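PDB 2OZJ: cupin 2, conserved barrel from Desulfitobacterium hafniense, which is of unknown function but belongs to the cupin superfamily, folding as a small conserved beta-barrel domain that assembles as a pair of identical subunits. Local coordinates for residues A[6-11]-A[30-35]; A[20-25]-A[42-47]; A[57-62]-A[88-93]. All blocks are in the same frame, centred on the assembly; numbering follows the deposited sequence.

Interaction 1 (A[6-11]-A[30-35])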
ATOM      1  N   LYS A   6      -6.562   8.598   6.826  1.00  9.23           N
ATOM      2  CA  LYS A   6      -7.196   9.805   6.325  1.00 10.24           C
ATOM      3  C   LYS A   6      -6.885  10.052   4.847  1.00  8.47           C
ATOM      4  O   LYS A   6      -5.994   9.455   4.278  1.00 10.81           O
ATOM      5  CB  LYS A   6      -6.770  11.032   7.169  1.00 11.43           C
ATOM      6  CG  LYS A   6      -5.284  11.339   7.087  1.00 11.99           C
ATOM      7  CD  LYS A   6      -4.956  12.663   7.747  1.00 13.81           C
ATOM      8  CE  LYS A   6      -3.473  12.990   7.588  1.00 19.44           C
ATOM      9  NZ  LYS A   6      -3.196  14.413   8.010  1.00 22.93           N
ATOM     10  N   ASN A   7      -7.666  10.979   4.278  1.00 10.08           N
ATOM     11  CA  ASN A   7      -7.528  11.433   2.923  1.00  9.81           C
ATOM     12  C   ASN A   7      -7.681  10.345   1.868  1.00 12.28           C
ATOM     13  O   ASN A   7      -7.089  10.415   0.772  1.00 13.90           O
ATOM     14  CB  ASN A   7      -6.217  12.216   2.737  1.00 10.53           C
ATOM     15  CG  ASN A   7      -6.168  13.472   3.566  1.00  8.64           C
ATOM     16  OD1 ASN A   7      -7.194  14.137   3.794  1.00 10.42           O
ATOM     17  ND2 ASN A   7      -4.967  13.799   4.068  1.00 13.60           N
ATOM     18  N   LEU A   8      -8.554   9.379   2.189  1.00 14.37           N
ATOM     19  CA  LEU A   8      -8.828   8.226   1.331  1.00 13.28           C
ATOM     20  C   LEU A   8     -10.316   8.056   1.146  1.00 13.47           C
ATOM     21  O   LEU A   8     -11.088   8.360   2.087  1.00 13.17           O
ATOM     22  CB  LEU A   8      -8.279   6.943   1.960  1.00 12.36           C
ATOM     23  CG  LEU A   8      -6.755   6.815   1.998  1.00 12.36           C
ATOM     24  CD1 LEU A   8      -6.338   5.840   3.120  1.00 13.25           C
ATOM     25  CD2 LEU A   8      -6.254   6.398   0.613  1.00 14.04           C
ATOM     26  N   PRO A   9     -10.733   7.577  -0.044  1.00 10.92           N
ATOM     27  CA  PRO A   9     -12.189   7.447  -0.182  1.00 11.83           C
ATOM     28  C   PRO A   9     -12.810   6.381   0.716  1.00 11.35           C
ATOM     29  O   PRO A   9     -12.189   5.328   0.962  1.00 12.50           O
ATOM     30  CB  PRO A   9     -12.375   7.076  -1.647  1.00 15.81           C
ATOM     31  CG  PRO A   9     -11.101   6.575  -2.136  1.00 13.41           C
ATOM     32  CD  PRO A   9     -10.010   7.102  -1.243  1.00 13.07           C
ATOM     33  N   GLN A  10     -14.006   6.669   1.233  1.00 12.37           N
ATOM     34  CA  GLN A  10     -14.721   5.746   2.075  1.00 12.99           C
ATOM     35  C   GLN A  10     -16.008   5.278   1.450  1.00 12.99           C
ATOM     36  O   GLN A  10     -16.550   4.254   1.876  1.00 13.57           O
ATOM     37  CB  GLN A  10     -15.034   6.386   3.414  1.00 10.83           C
ATOM     38  CG  GLN A  10     -13.804   6.671   4.250  1.00 15.00           C
ATOM     39  CD  GLN A  10     -14.154   7.353   5.535  1.00 17.23           C
ATOM     40  OE1 GLN A  10     -15.182   7.051   6.144  1.00 23.06           O
ATOM     41  NE2 GLN A  10     -13.331   8.316   5.943  1.00 24.40           N
ATOM     42  N   GLU A  11     -16.523   6.007   0.462  1.00 15.00           N
ATOM     43  CA  GLU A  11     -17.766   5.596  -0.160  1.00 17.01           C
ATOM     44  C   GLU A  11     -17.675   5.259  -1.641  1.00 18.63           C
ATOM     45  O   GLU A  11     -18.501   4.500  -2.120  1.00 21.49           O
ATOM     46  CB  GLU A  11     -18.843   6.665   0.025  1.00 15.12           C
ATOM     47  CG  GLU A  11     -18.640   7.560   1.250  1.00 17.36           C
ATOM     48  CD  GLU A  11     -19.919   8.103   1.799  1.00 19.14           C
ATOM     49  OE1 GLU A  11     -20.947   7.364   1.790  1.00 30.16           O
ATOM     50  OE2 GLU A  11     -19.915   9.289   2.231  1.00 28.37           O
HETATM   51  N   MSE A  30       0.828  13.950   0.119  1.00 11.65           N
HETATM   52  CA  MSE A  30      -0.410  13.833   0.878  1.00 11.88           C
HETATM   53  C   MSE A  30      -0.248  12.760   1.937  1.00 12.20           C
HETATM   54  O   MSE A  30       0.176  11.640   1.585  1.00 13.68           O
HETATM   55  CB  MSE A  30      -1.572  13.508  -0.054  1.00 14.72           C
HETATM   56  CG  MSE A  30      -2.901  13.509   0.695  1.00 12.20           C
HETATM   57 SE   MSE A  30      -4.493  13.706  -0.349  0.75 11.86          SE
HETATM   58  CE  MSE A  30      -4.471  11.935  -1.144  1.00 15.16           C
ATOM     59  N   ALA A  31      -0.506  13.101   3.202  1.00 11.88           N
ATOM     60  CA  ALA A  31      -0.488  12.103   4.267  1.00 12.63           C
ATOM     61  C   ALA A  31      -1.782  11.275   4.217  1.00 10.51           C
ATOM     62  O   ALA A  31      -2.891  11.840   4.050  1.00 11.73           O
ATOM     63  CB  ALA A  31      -0.356  12.742   5.597  1.00 10.79           C
ATOM     64  N   LEU A  32      -1.638   9.963   4.373  1.00 12.47           N
ATOM     65  CA  LEU A  32      -2.780   9.049   4.444  1.00 11.00           C
ATOM     66  C   LEU A  32      -2.977   8.475   5.836  1.00 12.02           C
ATOM     67  O   LEU A  32      -3.880   7.690   6.049  1.00 11.76           O
ATOM     68  CB  LEU A  32      -2.620   7.913   3.446  1.00 14.73           C
ATOM     69  CG  LEU A  32      -2.361   8.253   1.956  1.00 13.98           C
ATOM     70  CD1 LEU A  32      -2.243   6.954   1.133  1.00 11.23           C
ATOM     71  CD2 LEU A  32      -3.435   9.227   1.396  1.00 13.88           C
ATOM     72  N   ALA A  33      -2.149   8.867   6.793  1.00 13.95           N
ATOM     73  CA  ALA A  33      -2.310   8.448   8.177  1.00 14.44           C
ATOM     74  C   ALA A  33      -1.894   9.581   9.102  1.00 14.81           C
ATOM     75  O   ALA A  33      -0.988  10.368   8.767  1.00 15.59           O
ATOM     76  CB  ALA A  33      -1.452   7.215   8.475  1.00 12.87           C
ATOM     77  N   GLN A  34      -2.592   9.665  10.233  1.00 15.86           N
ATOM     78  CA  GLN A  34      -2.170  10.427  11.377  1.00 18.67           C
ATOM     79  C   GLN A  34      -1.822   9.386  12.450  1.00 17.33           C
ATOM     80  O   GLN A  34      -2.696   8.766  13.033  1.00 17.85           O
ATOM     81  CB  GLN A  34      -3.303  11.349  11.833  1.00 18.98           C
ATOM     82  CG  GLN A  34      -2.901  12.400  12.844  1.00 28.75           C
ATOM     83  CD  GLN A  34      -2.910  13.798  12.278  1.00 36.88           C
ATOM     84  OE1 GLN A  34      -3.102  14.007  11.077  1.00 39.47           O
ATOM     85  NE2 GLN A  34      -2.720  14.776  13.153  1.00 49.56           N
ATOM     86  N   SER A  35      -0.535   9.137  12.632  1.00 19.78           N
ATOM     87  CA  SER A  35      -0.063   8.068  13.509  1.00 22.85           C
ATOM     88  C   SER A  35       1.350   8.357  14.015  1.00 28.81           C
ATOM     89  O   SER A  35       2.134   9.013  13.335  1.00 30.53           O
ATOM     90  CB  SER A  35      -0.118   6.732  12.784  1.00 25.16           C
ATOM     91  OG  SER A  35       0.519   5.710  13.518  1.00 25.84           O
TER

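Interaction 2 (A[20-25]-A[42-47])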
ATOM      1  N   ILE A  20      -3.478  11.928  -6.393  1.00 18.21           N
ATOM      2  CA  ILE A  20      -2.405  12.935  -6.444  1.00 17.65           C
ATOM      3  C   ILE A  20      -2.039  13.234  -7.905  1.00 16.40           C
ATOM      4  O   ILE A  20      -1.938  12.323  -8.728  1.00 18.72           O
ATOM      5  CB  ILE A  20      -1.172  12.506  -5.590  1.00 17.07           C
ATOM      6  CG1 ILE A  20      -0.249  13.685  -5.275  1.00 20.30           C
ATOM      7  CG2 ILE A  20      -0.354  11.378  -6.229  1.00 16.76           C
ATOM      8  CD1 ILE A  20       0.732  13.358  -4.160  1.00 19.72           C
ATOM      9  N   GLU A  21      -1.841  14.501  -8.236  1.00 15.51           N
ATOM     10  CA  GLU A  21      -1.318  14.849  -9.559  1.00 18.66           C
ATOM     11  C   GLU A  21       0.191  14.655  -9.634  1.00 19.58           C
ATOM     12  O   GLU A  21       0.836  14.459  -8.616  1.00 19.92           O
ATOM     13  CB  GLU A  21      -1.678  16.288  -9.911  1.00 20.55           C
ATOM     14  CG  GLU A  21      -3.188  16.461  -9.992  1.00 23.73           C
ATOM     15  CD  GLU A  21      -3.635  17.897  -9.752  1.00 33.99           C
ATOM     16  OE1 GLU A  21      -3.507  18.397  -8.613  1.00 38.27           O
ATOM     17  OE2 GLU A  21      -4.116  18.518 -10.704  1.00 35.95           O
ATOM     18  N   ALA A  22       0.736  14.667 -10.847  1.00 19.72           N
ATOM     19  CA  ALA A  22       2.153  14.685 -11.023  0.50 20.10           C
ATOM     20  C   ALA A  22       2.473  15.985 -11.801  0.50 19.33           C
ATOM     21  O   ALA A  22       1.671  16.517 -12.596  0.50 18.71           O
ATOM     22  CB  ALA A  22       2.661  13.344 -11.671  1.00 19.63           C
ATOM     23  N   ARG A  23       3.584  16.597 -11.440  0.50 16.98           N
ATOM     24  CA  ARG A  23       3.966  17.859 -12.040  1.00 16.46           C
ATOM     25  C   ARG A  23       5.436  17.740 -12.404  1.00 14.96           C
ATOM     26  O   ARG A  23       6.198  17.019 -11.765  1.00 16.39           O
ATOM     27  CB  ARG A  23       3.746  19.019 -11.067  1.00 16.76           C
ATOM     28  CG  ARG A  23       2.279  19.329 -10.723  1.00 23.82           C
ATOM     29  CD  ARG A  23       1.715  20.377 -11.664  1.00 36.74           C
ATOM     30  NE  ARG A  23       0.352  20.776 -11.327  1.00 39.84           N
ATOM     31  CZ  ARG A  23      -0.747  20.071 -11.611  1.00 47.20           C
ATOM     32  NH1 ARG A  23      -0.686  18.903 -12.256  1.00 45.56           N
ATOM     33  NH2 ARG A  23      -1.931  20.544 -11.241  1.00 46.10           N
ATOM     34  N   GLU A  24       5.842  18.465 -13.436  1.00 11.97           N
ATOM     35  CA  GLU A  24       7.228  18.457 -13.888  1.00 15.06           C
ATOM     36  C   GLU A  24       8.148  19.144 -12.876  1.00 14.14           C
ATOM     37  O   GLU A  24       9.265  18.703 -12.615  1.00 14.57           O
ATOM     38  CB  GLU A  24       7.319  19.224 -15.223  1.00 15.35           C
ATOM     39  CG  GLU A  24       8.599  18.998 -15.979  1.00 25.66           C
ATOM     40  CD  GLU A  24       8.809  17.542 -16.400  1.00 35.47           C
ATOM     41  OE1 GLU A  24       7.832  16.764 -16.504  1.00 30.69           O
ATOM     42  OE2 GLU A  24       9.977  17.179 -16.621  1.00 46.69           O
ATOM     43  N   ASN A  25       7.673  20.253 -12.337  1.00 11.87           N
ATOM     44  CA  ASN A  25       8.565  21.155 -11.607  1.00 11.15           C
ATOM     45  C   ASN A  25       8.185  21.349 -10.155  1.00 11.50           C
ATOM     46  O   ASN A  25       8.800  22.166  -9.478  1.00 11.31           O
ATOM     47  CB  ASN A  25       8.601  22.513 -12.330  1.00 11.09           C
ATOM     48  CG  ASN A  25       9.236  22.404 -13.708  1.00 14.14           C
ATOM     49  OD1 ASN A  25      10.191  21.674 -13.882  1.00 17.09           O
ATOM     50  ND2 ASN A  25       8.721  23.116 -14.660  1.00 15.97           N
ATOM     51  N   LEU A  42       1.496   9.655   0.084  1.00 10.94           N
ATOM     52  CA  LEU A  42       1.586   9.674  -1.377  1.00 12.61           C
ATOM     53  C   LEU A  42       2.512  10.831  -1.781  1.00 12.27           C
ATOM     54  O   LEU A  42       2.413  11.923  -1.216  1.00 13.19           O
ATOM     55  CB  LEU A  42       0.226   9.904  -2.046  1.00 14.06           C
ATOM     56  CG  LEU A  42      -0.821   8.825  -2.004  1.00 14.56           C
ATOM     57  CD1 LEU A  42      -2.030   9.257  -2.864  1.00 19.06           C
ATOM     58  CD2 LEU A  42      -0.183   7.447  -2.410  1.00 18.59           C
ATOM     59  N   PHE A  43       3.377  10.601  -2.755  1.00 12.53           N
ATOM     60  CA  PHE A  43       4.268  11.621  -3.255  1.00 14.25           C
ATOM     61  C   PHE A  43       4.277  11.568  -4.762  1.00 12.93           C
ATOM     62  O   PHE A  43       4.130  10.478  -5.362  1.00 12.71           O
ATOM     63  CB  PHE A  43       5.723  11.411  -2.858  1.00 13.86           C
ATOM     64  CG  PHE A  43       5.985  11.510  -1.432  1.00 15.70           C
ATOM     65  CD1 PHE A  43       6.092  12.759  -0.800  1.00 19.56           C
ATOM     66  CD2 PHE A  43       6.176  10.380  -0.668  1.00 19.99           C
ATOM     67  CE1 PHE A  43       6.362  12.859   0.594  1.00 22.65           C
ATOM     68  CE2 PHE A  43       6.404  10.497   0.732  1.00 20.63           C
ATOM     69  CZ  PHE A  43       6.507  11.726   1.345  1.00 23.59           C
ATOM     70  N   SER A  44       4.521  12.726  -5.370  1.00 13.53           N
ATOM     71  CA  SER A  44       4.855  12.774  -6.780  1.00 13.21           C
ATOM     72  C   SER A  44       5.882  13.847  -7.043  1.00 12.75           C
ATOM     73  O   SER A  44       5.838  14.920  -6.407  1.00 13.77           O
ATOM     74  CB  SER A  44       3.619  13.048  -7.574  1.00 13.18           C
ATOM     75  OG  SER A  44       3.145  14.342  -7.345  1.00 18.45           O
ATOM     76  N   PHE A  45       6.821  13.557  -7.940  1.00 14.21           N
ATOM     77  CA  PHE A  45       7.727  14.543  -8.478  1.00 14.76           C
ATOM     78  C   PHE A  45       8.362  14.006  -9.741  1.00 12.74           C
ATOM     79  O   PHE A  45       8.095  12.861 -10.140  1.00 15.97           O
ATOM     80  CB  PHE A  45       8.760  15.024  -7.445  1.00 18.02           C
ATOM     81  CG  PHE A  45       9.644  13.954  -6.880  1.00 18.55           C
ATOM     82  CD1 PHE A  45       9.213  13.185  -5.821  1.00 22.64           C
ATOM     83  CD2 PHE A  45      10.945  13.774  -7.374  1.00 19.90           C
ATOM     84  CE1 PHE A  45      10.034  12.208  -5.280  1.00 27.92           C
ATOM     85  CE2 PHE A  45      11.786  12.813  -6.834  1.00 23.81           C
ATOM     86  CZ  PHE A  45      11.328  12.024  -5.789  1.00 23.07           C
ATOM     87  N   ALA A  46       9.225  14.809 -10.343  1.00 13.05           N
ATOM     88  CA  ALA A  46       9.865  14.435 -11.593  1.00 15.98           C
ATOM     89  C   ALA A  46      11.358  14.542 -11.391  1.00 21.31           C
ATOM     90  O   ALA A  46      11.842  15.444 -10.693  1.00 23.11           O
ATOM     91  CB  ALA A  46       9.425  15.360 -12.725  1.00 19.55           C
ATOM     92  N   ASP A  47      12.094  13.615 -11.992  1.00 25.19           N
ATOM     93  CA  ASP A  47      13.562  13.676 -12.026  1.00 26.19           C
ATOM     94  C   ASP A  47      14.175  13.853 -10.602  1.00 28.99           C
ATOM     95  O   ASP A  47      13.750  13.165  -9.649  1.00 26.32           O
ATOM     96  CB  ASP A  47      13.956  14.722 -13.071  1.00 26.27           C
ATOM     97  CG  ASP A  47      13.451  14.340 -14.493  1.00 26.57           C
ATOM     98  OD1 ASP A  47      13.439  13.138 -14.840  1.00 24.76           O
ATOM     99  OD2 ASP A  47      13.059  15.223 -15.271  1.00 29.93           O
TER
HETATM  100  O   HOH W   1       4.601  16.248  -8.889  1.00 13.38           O
HETATM  101  O   HOH W   2       8.913  17.584  -9.870  1.00 18.96           O

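Interaction 3 (A[57-62]-A[88-93])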
ATOM      1  N   PHE A  57      14.764   5.493  10.590  1.00 18.48           N
ATOM      2  CA  PHE A  57      15.054   4.686  11.773  1.00 22.25           C
ATOM      3  C   PHE A  57      14.272   3.377  11.715  1.00 20.40           C
ATOM      4  O   PHE A  57      14.644   2.408  12.391  1.00 24.16           O
ATOM      5  CB  PHE A  57      14.767   5.465  13.059  1.00 24.48           C
ATOM      6  CG  PHE A  57      15.818   6.514  13.373  1.00 29.46           C
ATOM      7  CD1 PHE A  57      16.981   6.167  14.044  1.00 31.84           C
ATOM      8  CD2 PHE A  57      15.652   7.842  12.973  1.00 34.34           C
ATOM      9  CE1 PHE A  57      17.958   7.126  14.328  1.00 31.21           C
ATOM     10  CE2 PHE A  57      16.623   8.799  13.259  1.00 33.94           C
ATOM     11  CZ  PHE A  57      17.776   8.432  13.938  1.00 30.69           C
ATOM     12  N   GLY A  58      13.246   3.350  10.873  1.00 17.48           N
ATOM     13  CA  GLY A  58      12.442   2.174  10.666  1.00 12.69           C
ATOM     14  C   GLY A  58      12.422   1.755   9.214  1.00 13.08           C
ATOM     15  O   GLY A  58      12.860   2.475   8.327  1.00 13.65           O
ATOM     16  N   ASP A  59      11.881   0.563   8.988  1.00 11.48           N
ATOM     17  CA  ASP A  59      11.708   0.003   7.651  1.00 10.20           C
ATOM     18  C   ASP A  59      10.707   0.808   6.840  1.00 11.11           C
ATOM     19  O   ASP A  59       9.744   1.343   7.385  1.00 11.69           O
ATOM     20  CB  ASP A  59      11.232  -1.449   7.743  1.00  7.80           C
ATOM     21  CG  ASP A  59      12.241  -2.382   8.367  1.00  9.84           C
ATOM     22  OD1 ASP A  59      13.426  -2.051   8.493  1.00 12.85           O
ATOM     23  OD2 ASP A  59      11.811  -3.503   8.715  1.00 10.10           O
ATOM     24  N   THR A  60      10.946   0.862   5.530  1.00 10.29           N
ATOM     25  CA  THR A  60      10.117   1.569   4.575  1.00 11.09           C
ATOM     26  C   THR A  60       9.789   0.676   3.423  1.00 11.88           C
ATOM     27  O   THR A  60      10.637  -0.087   2.983  1.00 11.73           O
ATOM     28  CB  THR A  60      10.866   2.773   4.014  1.00 13.71           C
ATOM     29  OG1 THR A  60      11.220   3.601   5.109  1.00 16.70           O
ATOM     30  CG2 THR A  60       9.994   3.567   3.053  1.00 12.54           C
ATOM     31  N   LEU A  61       8.551   0.708   2.961  0.50 13.93           N
ATOM     32  CA  LEU A  61       8.219   0.144   1.653  0.50 15.87           C
ATOM     33  C   LEU A  61       7.778   1.247   0.712  0.50 14.01           C
ATOM     34  O   LEU A  61       6.963   2.108   1.057  0.50 13.89           O
ATOM     35  CB  LEU A  61       7.157  -0.947   1.725  0.50 15.80           C
ATOM     36  CG  LEU A  61       5.642  -0.695   1.774  0.50 15.95           C
ATOM     37  CD1 LEU A  61       5.091  -0.129   0.442  0.50 16.44           C
ATOM     38  CD2 LEU A  61       4.892  -1.976   2.112  0.50 17.75           C
ATOM     39  N   TYR A  62       8.319   1.173  -0.485  1.00 11.56           N
ATOM     40  CA  TYR A  62       7.973   2.059  -1.616  1.00 12.00           C
ATOM     41  C   TYR A  62       7.169   1.241  -2.649  1.00 13.35           C
ATOM     42  O   TYR A  62       7.553   0.123  -3.027  1.00 13.41           O
ATOM     43  CB  TYR A  62       9.219   2.590  -2.296  1.00 15.86           C
ATOM     44  CG  TYR A  62      10.030   3.494  -1.450  1.00 12.79           C
ATOM     45  CD1 TYR A  62       9.586   4.762  -1.182  1.00 15.55           C
ATOM     46  CD2 TYR A  62      11.242   3.095  -0.911  1.00 12.00           C
ATOM     47  CE1 TYR A  62      10.321   5.620  -0.396  1.00 17.25           C
ATOM     48  CE2 TYR A  62      11.991   3.967  -0.106  1.00 16.70           C
ATOM     49  CZ  TYR A  62      11.516   5.217   0.135  1.00 14.38           C
ATOM     50  OH  TYR A  62      12.226   6.102   0.915  1.00 18.95           O
ATOM     51  N   VAL A  88      13.056  -0.974   1.867  1.00 12.51           N
ATOM     52  CA  VAL A  88      14.364  -0.448   2.254  1.00 10.36           C
ATOM     53  C   VAL A  88      14.459  -0.472   3.783  1.00  8.68           C
ATOM     54  O   VAL A  88      13.694   0.213   4.461  1.00 11.35           O
ATOM     55  CB  VAL A  88      14.586   0.989   1.681  1.00 11.80           C
ATOM     56  CG1 VAL A  88      15.918   1.546   2.116  1.00 12.57           C
ATOM     57  CG2 VAL A  88      14.464   0.992   0.139  1.00 14.78           C
ATOM     58  N   PRO A  89      15.367  -1.287   4.333  1.00  9.97           N
ATOM     59  CA  PRO A  89      15.393  -1.470   5.788  1.00 11.81           C
ATOM     60  C   PRO A  89      15.867  -0.251   6.567  1.00 13.09           C
ATOM     61  O   PRO A  89      16.576   0.593   6.027  1.00 14.53           O
ATOM     62  CB  PRO A  89      16.341  -2.665   5.991  1.00 13.73           C
ATOM     63  CG  PRO A  89      17.144  -2.749   4.758  1.00 15.38           C
ATOM     64  CD  PRO A  89      16.351  -2.153   3.646  1.00 11.25           C
ATOM     65  N   ALA A  90      15.434  -0.164   7.821  1.00 13.78           N
ATOM     66  CA  ALA A  90      15.900   0.837   8.772  1.00 13.82           C
ATOM     67  C   ALA A  90      17.391   1.053   8.658  1.00 12.84           C
ATOM     68  O   ALA A  90      18.175   0.102   8.595  1.00 15.81           O
ATOM     69  CB  ALA A  90      15.565   0.422  10.203  1.00 14.88           C
ATOM     70  N   HIS A  91      17.770   2.323   8.628  1.00 14.95           N
ATOM     71  CA  HIS A  91      19.160   2.762   8.603  1.00 14.67           C
ATOM     72  C   HIS A  91      19.919   2.536   7.293  1.00 15.37           C
ATOM     73  O   HIS A  91      21.104   2.795   7.231  1.00 15.55           O
ATOM     74  CB  HIS A  91      19.935   2.180   9.812  1.00 11.76           C
ATOM     75  CG  HIS A  91      19.368   2.607  11.132  1.00 18.08           C
ATOM     76  ND1 HIS A  91      18.803   1.726  12.031  1.00 25.76           N
ATOM     77  CD2 HIS A  91      19.230   3.838  11.679  1.00 25.90           C
ATOM     78  CE1 HIS A  91      18.371   2.392  13.087  1.00 27.80           C
ATOM     79  NE2 HIS A  91      18.611   3.675  12.895  1.00 30.63           N
ATOM     80  N   LYS A  92      19.255   2.104   6.238  1.00 15.70           N
ATOM     81  CA  LYS A  92      19.881   2.020   4.934  1.00 17.38           C
ATOM     82  C   LYS A  92      19.743   3.411   4.293  1.00 14.96           C
ATOM     83  O   LYS A  92      18.642   3.922   4.096  1.00 18.11           O
ATOM     84  CB  LYS A  92      19.233   0.926   4.077  1.00 19.29           C
ATOM     85  CG  LYS A  92      19.889   0.644   2.704  1.00 21.80           C
ATOM     86  CD  LYS A  92      21.339   0.173   2.781  1.00 33.32           C
ATOM     87  CE  LYS A  92      21.543  -1.039   3.688  1.00 39.25           C
ATOM     88  NZ  LYS A  92      20.413  -2.011   3.639  1.00 48.27           N
ATOM     89  N   ILE A  93      20.887   4.039   4.022  1.00 17.48           N
ATOM     90  CA  ILE A  93      20.916   5.348   3.379  1.00 17.46           C
ATOM     91  C   ILE A  93      20.557   5.145   1.919  1.00 14.57           C
ATOM     92  O   ILE A  93      21.105   4.257   1.269  1.00 16.91           O
ATOM     93  CB  ILE A  93      22.323   5.999   3.493  1.00 16.52           C
ATOM     94  CG1 ILE A  93      22.690   6.212   4.960  1.00 21.12           C
ATOM     95  CG2 ILE A  93      22.354   7.311   2.745  1.00 17.67           C
TER
HETATM   96  O   HOH W   3      13.902   2.665   5.926  1.00 17.81           O

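Interaction 1 (A[6-11]-A[30-35])
The Asn-7 amide meets Ala-31 at its edge: the ND2 hydrogen points at Ala-31 O (ND2 to O 2.9 Å, 158° at the hydrogen), with the carbonyl oxygen close to the amide plane. At the Gln-34 amide it is OE1 that serves, receiving Lys-6 NZ at 3.1 Å almost in line with its C=O bond (172°). Beside Asn-7 lies the selenomethionine of Met-30, whose SE is 3.8 Å from Asn-7 CB and whose bent end carries CE to Asn-7 O. Lys-6 turns CG in between its own N and carbonyl carbon (chi1 64°), then runs out extended, passing CE over Ala-31 CB at 3.7 Å before the ammonium arrives. Lys-6 N also gives a backbone bond to Leu-32 O (2.9 Å), while Leu-8 CD2 rests on Leu-32 CD2 at 4.1 Å. With an alanine in place of Lys-6, Gln-34 OE1 is likely to lose its ammonium partner and Ala-31 CB its methylene cover. Leu-8 continues onto Met-87 of the second subunit. Polar bonds therefore tie the loop that follows strand 4-5 to strand 28-34, and the buried leucines Leu-8 and Leu-32 meet on the inner side.

Interaction 2 (A[20-25]-A[42-47])
One direct hydrogen bond joins the two segments, from Ser-44 OG to Glu-21 O (2.6 Å), lying in the carbonyl plane. Ser-44 can make it because its hydroxyl sits between its own N and carbonyl carbon (chi1 68°), raised off the strand toward the loop. Ser-44 OG also accepts a hydrogen from a water, 2.9 Å from that OG, and the water in turn accepts the backbone hydrogen of Arg-23 N, so OG is gripped as both donor and acceptor. A second water repeats the bridging further along: it takes the hydrogen of Ala-46 N at 2.8 Å and gives a weak bond to Glu-24 O. The loop thus follows the strand, 11° apart in direction, through a hydroxyl and two waters.

Apolar contact is made at the start, where Ile-20, with CG1 anti to its N, brings CD1 to 4.1 Å from Leu-42 CB. The same CD1 is in van der Waals contact with the strand backbone, 3.7 Å from Leu-42 O. Toward the far end the methyl of Ala-46 touches the loop backbone in like manner, with CB 3.3 Å from Glu-24 O.

Charge appears at the exposed end, where Glu-24 OE2 and Asp-47 OD2 approach to 3.9 Å with their carboxylate planes 74° apart. This like-charged pair is probably eased by Gly-100 N, which binds Asp-47 OD1, and by a long, weak ion pair from Glu-24 OE1 to Arg-101.

Leu-42, Ser-44 and Ala-46 face the loop, whereas Phe-43 and Phe-45 point from the other face of strand 38-46; Phe-45 meets Phe-102 in a T-shaped pair. Within the antiparallel sheet of the cupin barrel, strand 38-46 lies between strands 28-34 and 102-109, and the 20-25 loop runs over its outer side, Ile-20 also resting on Leu-28.

Interaction 3 (A[57-62]-A[88-93])
Thr-60 and Val-88 form the tight part of the contact, an antiparallel hydrogen-bonded pair in which Val-88 N reaches Thr-60 O at 2.8 Å and Thr-60 N returns a bond to Val-88 O. Val-88 CG2 lies at the edge of the Tyr-62 ring, in its plane, 3.9 Å from CE2, while Thr-60 CG2 lies over one face of that ring, toward its rim; Tyr-62 OH is taken by His-94. Asp-59, CG beside its backbone N (chi1 -65°), offers the anti lone pair of OD1 to Ala-90 N in a nearly straight bond (2.8 Å, 173°); its OD2 binds Leu-5 N of the second subunit. This is the end of the pairing between strands 60-65 and 84-88 of the cupin barrel, where the chain leaves the sheet through a type II turn from Pro-89 to Lys-92. A water bridges the segments, giving hydrogens to Gly-58 O (2.6 Å) and Val-88 O and accepting one from Thr-60 OG1, which also bonds Thr-108. At the turn itself the contact is exposed though still close: Phe-57 CA stands over the His-91 ring face (CH-pi), and the Phe-57 ring lies obliquely to that imidazole, CD1 3.2 Å from His-91 NE2.

Overall arrangement
Interactions 1 and 2 lay loops on neighbouring strands of one antiparallel sheet, 28-34 and 38-46, and touch directly: Met-30 O lies 2.8 Å from Leu-42 N, a probable hydrogen bond. Interaction 3 is the end of a strand pairing at one outer strand of the chain's sheet, 84-88, with the turn that follows. Interactions 2 and 3 each have five buried touching residues, with exposed ends at Asp-47 and at Phe-57 and His-91; interaction 1 has two and is the most superficial. It relies on side-chain amide and ammonium bonds, interaction 2 on a hydroxyl and waters, interaction 3 on strand pairing and a carboxylate. Interactions 1 and 3 also meet the second subunit; interaction 2 touches no other chain.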